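Probable enoyl-CoA hydratase/isomerase (Pseudomonas aeruginosa PAO1, PDB 5WYD) probably acts as a hydro-lyase of the crotonase (enoyl-CoA hydratase/isomerase) family, with a likely role in the biosynthesis of diffusible signal factor. Local coordinates at residues 25-30 / 61-66; 137-142 / 195-200. The protein carries 1 engineered substitution. One frame throughout, in Å; residues are numbered along the deposited sequence.

How the interactions relate
One mixed sheet carries both contacts, and the comparison illustrates how chemistry follows position in a fold. Interaction 1 is a largely buried pairing of parallel strands, built from regular backbone hydrogen bonds and aliphatic side chains, with an aromatic stack at its partly exposed end. Interaction 2 lies where strand 133-137 and the outermost strand 193-195 run out into loops; it buries less surface, and charged and polar side chains largely replace the aliphatic ones. The centres of interactions 1 and 2 are about 20 Å apart, and the two do not touch. Helix 200-211 relates them: it begins within interaction 2 and its alanines pack on one face of interaction 1.

Interaction 1: residues 25-30 / 61-66; sequences GHTALI and IYALVV
The imidazole of His26 and the phenol ring of Tyr62 form an offset stack, with centroids 4.0 Å apart and planes inclined by 22°. Tyr62 CE2 lies over the centre of one imidazole face, while the backbone N of Ile61 lies at the histidine's edge, near its plane. On the tyrosine, one face receives His26 CD2. Each CG stands beside its own backbone N, anti to the carbonyl carbon (chi1 -67° in His26), and the two side chains run next to each other in the same direction. Next to the stack, in the backbone, His26 O accepts a short bond of 2.6 Å from Tyr62 N and a weak one from Ala63 N; Ile61 CA, 3.0 Å from His26 O, adds a CA-H...O contact to this same oxygen.

From here the parallel ladder becomes regular. Ala28 N donates to Ala63 O at 3.1 Å, Val65 N bonds weakly to Ala28 O, and Ile30 N reaches Val65 O, also at 3.1 Å. This is the strand pairing of a beta-alpha-beta unit: strand 27-32 leads through helix 42-57 into strand 63-68, its neighbour in the mixed sheet of the crotonase fold. Ile30 and Leu64 lie on the face covered by that helix, against Leu55 in both cases, and Ile30 CD1 crosses to Leu64 CG at 4.2 Å. Ala28 CB, on this side too, meets the CG2 branch of Ile61 at 4.0 Å. On the other face, Thr27, Ala63 and Val65 pack against Ala208 of helix 200-211. Thr27 uses both branches there: OG1 rests on Ala63 CB, and CG2, anti to the backbone N, touches Val65 CG2 at 4.0 Å.

Interaction 2: residues 137-142 / 195-200; sequences ERQAQM and VDSGEA
Glu137 reaches across to Val195, Gly198 and Ala200 and forms the close-packed half of this contact. Glu137 CA lies 3.2 Å from Val195 O in a CA-H...O contact within a single parallel bridge, where Arg138 N also bonds weakly to Val195 O. With CG anti to the carbonyl carbon (chi1 -64°) and the chain extended beyond it, Glu137 CG meets Ala200 CB at 3.6 Å and the carboxylate lies over the turn, with Glu137 OE1 modelled 3.0 Å from Gly198 N. That turn, Asp196 to Glu199, is type II, and Gly198 supplies its positive phi.

The solvent side is polar, made by exposed residues that meet through single side-chain contacts. Arg138 and Asp196 lie alongside each other, and Arg138 NH1 meets Asp196 OD1 at 2.6 Å in a salt bridge at the guanidinium edge, although the two planes are 44° apart. OD1 also accepts a weak bond from Ser197 N, a second hold on the carboxylate. Ser197 OG donates to Gln139 OE1 from above the carbonyl plane, 3.0 Å away, but the Gln139 amide and the Glu137 carboxylate are modelled too close together, which leaves the exact placement of both doubtful.

Strand 133-137 passes here into a type I turn, Glu137 to Ala140, beside the end of strand 193-195. Ala140 then packs on Ile116 of strand 111-116, while Ala200 starts helix 200-211.

Interaction 1: residues 25-30 / 61-66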
loop_
_atom_site.group_PDB
_atom_site.type_symbol
_atom_site.label_atom_id
_atom_site.label_comp_id
_atom_site.label_asym_id
_atom_site.label_seq_id
_atom_site.Cartn_x
_atom_site.Cartn_y
_atom_site.Cartn_z
ATOM N N GLY A 25 -5.186 -41.255 2.896
ATOM C CA GLY A 25 -6.467 -40.571 3.021
ATOM C C GLY A 25 -6.519 -39.402 2.057
ATOM O O GLY A 25 -6.302 -39.557 0.852
ATOM N N HIS A 26 -6.859 -38.224 2.579
ATOM C CA HIS A 26 -6.872 -36.991 1.810
ATOM C C HIS A 26 -5.578 -36.217 1.943
ATOM O O HIS A 26 -5.501 -35.082 1.492
ATOM C CB HIS A 26 -8.051 -36.115 2.221
ATOM C CG HIS A 26 -9.383 -36.695 1.868
ATOM N ND1 HIS A 26 -10.241 -37.225 2.807
ATOM C CD2 HIS A 26 -10.039 -36.759 0.686
ATOM C CE1 HIS A 26 -11.345 -37.639 2.210
ATOM N NE2 HIS A 26 -11.252 -37.358 0.923
ATOM N N THR A 27 -4.574 -36.780 2.580
ATOM C CA THR A 27 -3.310 -36.094 2.781
ATOM C C THR A 27 -2.296 -36.675 1.807
ATOM O O THR A 27 -2.200 -37.897 1.655
ATOM C CB THR A 27 -2.858 -36.252 4.235
ATOM O OG1 THR A 27 -3.862 -35.681 5.076
ATOM C CG2 THR A 27 -1.541 -35.540 4.513
ATOM N N ALA A 28 -1.589 -35.800 1.098
ATOM C CA ALA A 28 -0.565 -36.222 0.152
ATOM C C ALA A 28 0.817 -35.995 0.748
ATOM O O ALA A 28 1.149 -34.870 1.134
ATOM C CB ALA A 28 -0.695 -35.469 -1.167
ATOM N N LEU A 29 1.624 -37.052 0.790
ATOM C CA LEU A 29 2.960 -37.016 1.370
ATOM C C LEU A 29 4.011 -36.908 0.283
ATOM O O LEU A 29 4.128 -37.793 -0.571
ATOM C CB LEU A 29 3.237 -38.258 2.208
ATOM C CG LEU A 29 4.711 -38.381 2.612
ATOM C CD1 LEU A 29 5.213 -37.201 3.422
ATOM C CD2 LEU A 29 4.921 -39.695 3.340
ATOM N N ILE A 30 4.807 -35.851 0.368
ATOM C CA ILE A 30 5.891 -35.569 -0.557
ATOM C C ILE A 30 7.197 -35.613 0.205
ATOM O O ILE A 30 7.364 -34.882 1.184
ATOM C CB ILE A 30 5.733 -34.191 -1.191
ATOM C CG1 ILE A 30 4.310 -34.059 -1.709
ATOM C CG2 ILE A 30 6.783 -34.022 -2.240
ATOM C CD1 ILE A 30 4.012 -32.695 -2.271
ATOM N N ILE A 61 -7.476 -34.300 -2.055
ATOM C CA ILE A 61 -6.412 -33.966 -1.136
ATOM C C ILE A 61 -6.757 -32.711 -0.363
ATOM O O ILE A 61 -6.986 -31.649 -0.956
ATOM C CB ILE A 61 -5.086 -33.806 -1.862
ATOM C CG1 ILE A 61 -4.745 -35.163 -2.433
ATOM C CG2 ILE A 61 -4.076 -33.305 -0.867
ATOM C CD1 ILE A 61 -4.678 -36.230 -1.352
ATOM N N TYR A 62 -6.775 -32.823 0.957
ATOM C CA TYR A 62 -7.044 -31.671 1.782
ATOM C C TYR A 62 -5.835 -31.199 2.552
ATOM O O TYR A 62 -5.854 -30.073 3.058
ATOM C CB TYR A 62 -8.188 -31.951 2.761
ATOM C CG TYR A 62 -9.386 -32.591 2.126
ATOM C CD1 TYR A 62 -9.851 -32.157 0.898
ATOM C CD2 TYR A 62 -10.108 -33.565 2.794
ATOM C CE1 TYR A 62 -10.966 -32.720 0.323
ATOM C CE2 TYR A 62 -11.234 -34.127 2.229
ATOM C CZ TYR A 62 -11.662 -33.700 0.984
ATOM O OH TYR A 62 -12.784 -34.242 0.390
ATOM N N ALA A 63 -4.791 -32.013 2.660
ATOM C CA ALA A 63 -3.611 -31.619 3.415
ATOM C C ALA A 63 -2.354 -32.034 2.672
ATOM O O ALA A 63 -2.398 -32.882 1.788
ATOM C CB ALA A 63 -3.607 -32.208 4.831
ATOM N N LEU A 64 -1.253 -31.353 2.978
ATOM C CA LEU A 64 0.064 -31.641 2.426
ATOM C C LEU A 64 1.116 -31.694 3.526
ATOM O O LEU A 64 1.075 -30.897 4.468
ATOM C CB LEU A 64 0.441 -30.602 1.371
ATOM C CG LEU A 64 1.731 -30.630 0.563
ATOM C CD1 LEU A 64 1.529 -29.683 -0.588
ATOM C CD2 LEU A 64 2.951 -30.195 1.357
ATOM N N VAL A 65 2.041 -32.646 3.411
ATOM C CA VAL A 65 3.166 -32.799 4.325
ATOM C C VAL A 65 4.432 -32.942 3.494
ATOM O O VAL A 65 4.406 -33.562 2.424
ATOM C CB VAL A 65 2.978 -33.999 5.279
ATOM C CG1 VAL A 65 4.204 -34.200 6.179
ATOM C CG2 VAL A 65 1.711 -33.807 6.124
ATOM N N VAL A 66 5.492 -32.253 3.911
ATOM C CA VAL A 66 6.817 -32.368 3.303
ATOM C C VAL A 66 7.850 -32.650 4.388
ATOM O O VAL A 66 7.922 -31.926 5.388
ATOM C CB VAL A 66 7.204 -31.114 2.504
ATOM C CG1 VAL A 66 6.264 -30.946 1.357
ATOM C CG2 VAL A 66 7.148 -29.895 3.392
#

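Interaction 2: residues 137-142 / 195-200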
loop_
_atom_site.group_PDB
_atom_site.type_symbol
_atom_site.label_atom_id
_atom_site.label_comp_id
_atom_site.label_asym_id
_atom_site.label_seq_id
_atom_site.Cartn_x
_atom_site.Cartn_y
_atom_site.Cartn_z
ATOM N N GLU A 137 11.581 -31.937 15.072
ATOM C CA GLU A 137 12.268 -32.826 15.987
ATOM C C GLU A 137 13.263 -32.009 16.800
ATOM O O GLU A 137 13.837 -31.039 16.305
ATOM C CB GLU A 137 12.985 -33.913 15.200
ATOM C CG GLU A 137 12.067 -34.833 14.414
ATOM C CD GLU A 137 12.837 -35.870 13.624
ATOM O OE1 GLU A 137 12.202 -36.723 12.969
ATOM O OE2 GLU A 137 14.082 -35.824 13.646
ATOM N N ARG A 138 13.476 -32.399 18.055
ATOM C CA ARG A 138 14.248 -31.536 18.935
ATOM C C ARG A 138 15.624 -31.238 18.370
ATOM O O ARG A 138 16.159 -30.141 18.569
ATOM C CB ARG A 138 14.350 -32.184 20.295
ATOM C CG ARG A 138 13.055 -32.757 20.728
ATOM C CD ARG A 138 13.085 -32.942 22.195
ATOM N NE ARG A 138 14.391 -33.444 22.595
ATOM C CZ ARG A 138 14.735 -34.724 22.533
ATOM N NH1 ARG A 138 13.865 -35.620 22.084
ATOM N NH2 ARG A 138 15.942 -35.107 22.920
ATOM N N GLN A 139 16.205 -32.197 17.660
ATOM C CA GLN A 139 17.601 -32.095 17.253
ATOM C C GLN A 139 17.842 -31.139 16.098
ATOM O O GLN A 139 18.952 -30.611 15.961
ATOM C CB GLN A 139 18.125 -33.469 16.891
ATOM C CG GLN A 139 17.604 -34.076 15.591
ATOM C CD GLN A 139 16.221 -34.612 15.745
ATOM O OE1 GLN A 139 15.581 -34.434 16.779
ATOM N NE2 GLN A 139 15.765 -35.338 14.747
ATOM N N ALA A 140 16.860 -30.961 15.232
ATOM C CA ALA A 140 17.068 -30.174 14.029
ATOM C C ALA A 140 17.516 -28.757 14.354
ATOM O O ALA A 140 17.097 -28.166 15.351
ATOM C CB ALA A 140 15.782 -30.146 13.203
ATOM N N GLN A 141 18.441 -28.259 13.537
ATOM C CA GLN A 141 18.947 -26.902 13.607
ATOM C C GLN A 141 18.664 -26.218 12.289
ATOM O O GLN A 141 18.938 -26.772 11.218
ATOM C CB GLN A 141 20.433 -26.845 13.921
ATOM C CG GLN A 141 20.807 -27.289 15.310
ATOM C CD GLN A 141 22.295 -27.289 15.497
ATOM O OE1 GLN A 141 23.042 -27.300 14.519
ATOM N NE2 GLN A 141 22.747 -27.224 16.746
ATOM N N MET A 142 18.117 -25.016 12.378
ATOM C CA MET A 142 17.717 -24.247 11.214
ATOM C C MET A 142 18.389 -22.891 11.199
ATOM O O MET A 142 18.316 -22.149 12.178
ATOM C CB MET A 142 16.215 -24.073 11.203
ATOM C CG MET A 142 15.495 -25.364 11.311
ATOM S SD MET A 142 14.024 -25.083 12.264
ATOM C CE MET A 142 14.731 -24.777 13.892
ATOM N N VAL A 195 8.815 -31.896 18.514
ATOM C CA VAL A 195 8.491 -33.297 18.686
ATOM C C VAL A 195 9.750 -34.109 18.983
ATOM O O VAL A 195 10.882 -33.690 18.721
ATOM C CB VAL A 195 7.754 -33.808 17.443
ATOM C CG1 VAL A 195 8.750 -34.170 16.369
ATOM C CG2 VAL A 195 6.817 -34.948 17.801
ATOM N N ASP A 196 9.532 -35.277 19.565
ATOM C CA ASP A 196 10.620 -36.185 19.868
ATOM C C ASP A 196 11.222 -36.717 18.569
ATOM O O ASP A 196 10.550 -36.791 17.540
ATOM C CB ASP A 196 10.084 -37.300 20.753
ATOM C CG ASP A 196 11.156 -38.040 21.446
ATOM O OD1 ASP A 196 12.318 -37.596 21.351
ATOM O OD2 ASP A 196 10.818 -39.042 22.112
ATOM N N SER A 197 12.496 -37.106 18.616
ATOM C CA SER A 197 13.171 -37.517 17.386
ATOM C C SER A 197 12.430 -38.648 16.675
ATOM O O SER A 197 12.006 -39.627 17.300
ATOM C CB SER A 197 14.605 -37.948 17.674
ATOM O OG SER A 197 15.329 -36.939 18.348
ATOM N N GLY A 198 12.259 -38.485 15.355
ATOM C CA GLY A 198 11.603 -39.443 14.479
ATOM C C GLY A 198 10.087 -39.392 14.454
ATOM O O GLY A 198 9.477 -40.044 13.588
ATOM N N GLU A 199 9.467 -38.578 15.315
ATOM C CA GLU A 199 8.021 -38.458 15.412
ATOM C C GLU A 199 7.483 -37.307 14.567
ATOM O O GLU A 199 6.272 -37.088 14.551
ATOM C CB GLU A 199 7.605 -38.291 16.889
ATOM C CG GLU A 199 7.913 -39.458 17.876
ATOM C CD GLU A 199 7.638 -39.086 19.357
ATOM O OE1 GLU A 199 7.105 -37.988 19.607
ATOM O OE2 GLU A 199 7.959 -39.872 20.280
ATOM N N ALA A 200 8.353 -36.565 13.872
ATOM C CA ALA A 200 7.883 -35.438 13.068
ATOM C C ALA A 200 6.970 -35.898 11.942
ATOM O O ALA A 200 5.922 -35.290 11.700
ATOM C CB ALA A 200 9.063 -34.643 12.511
#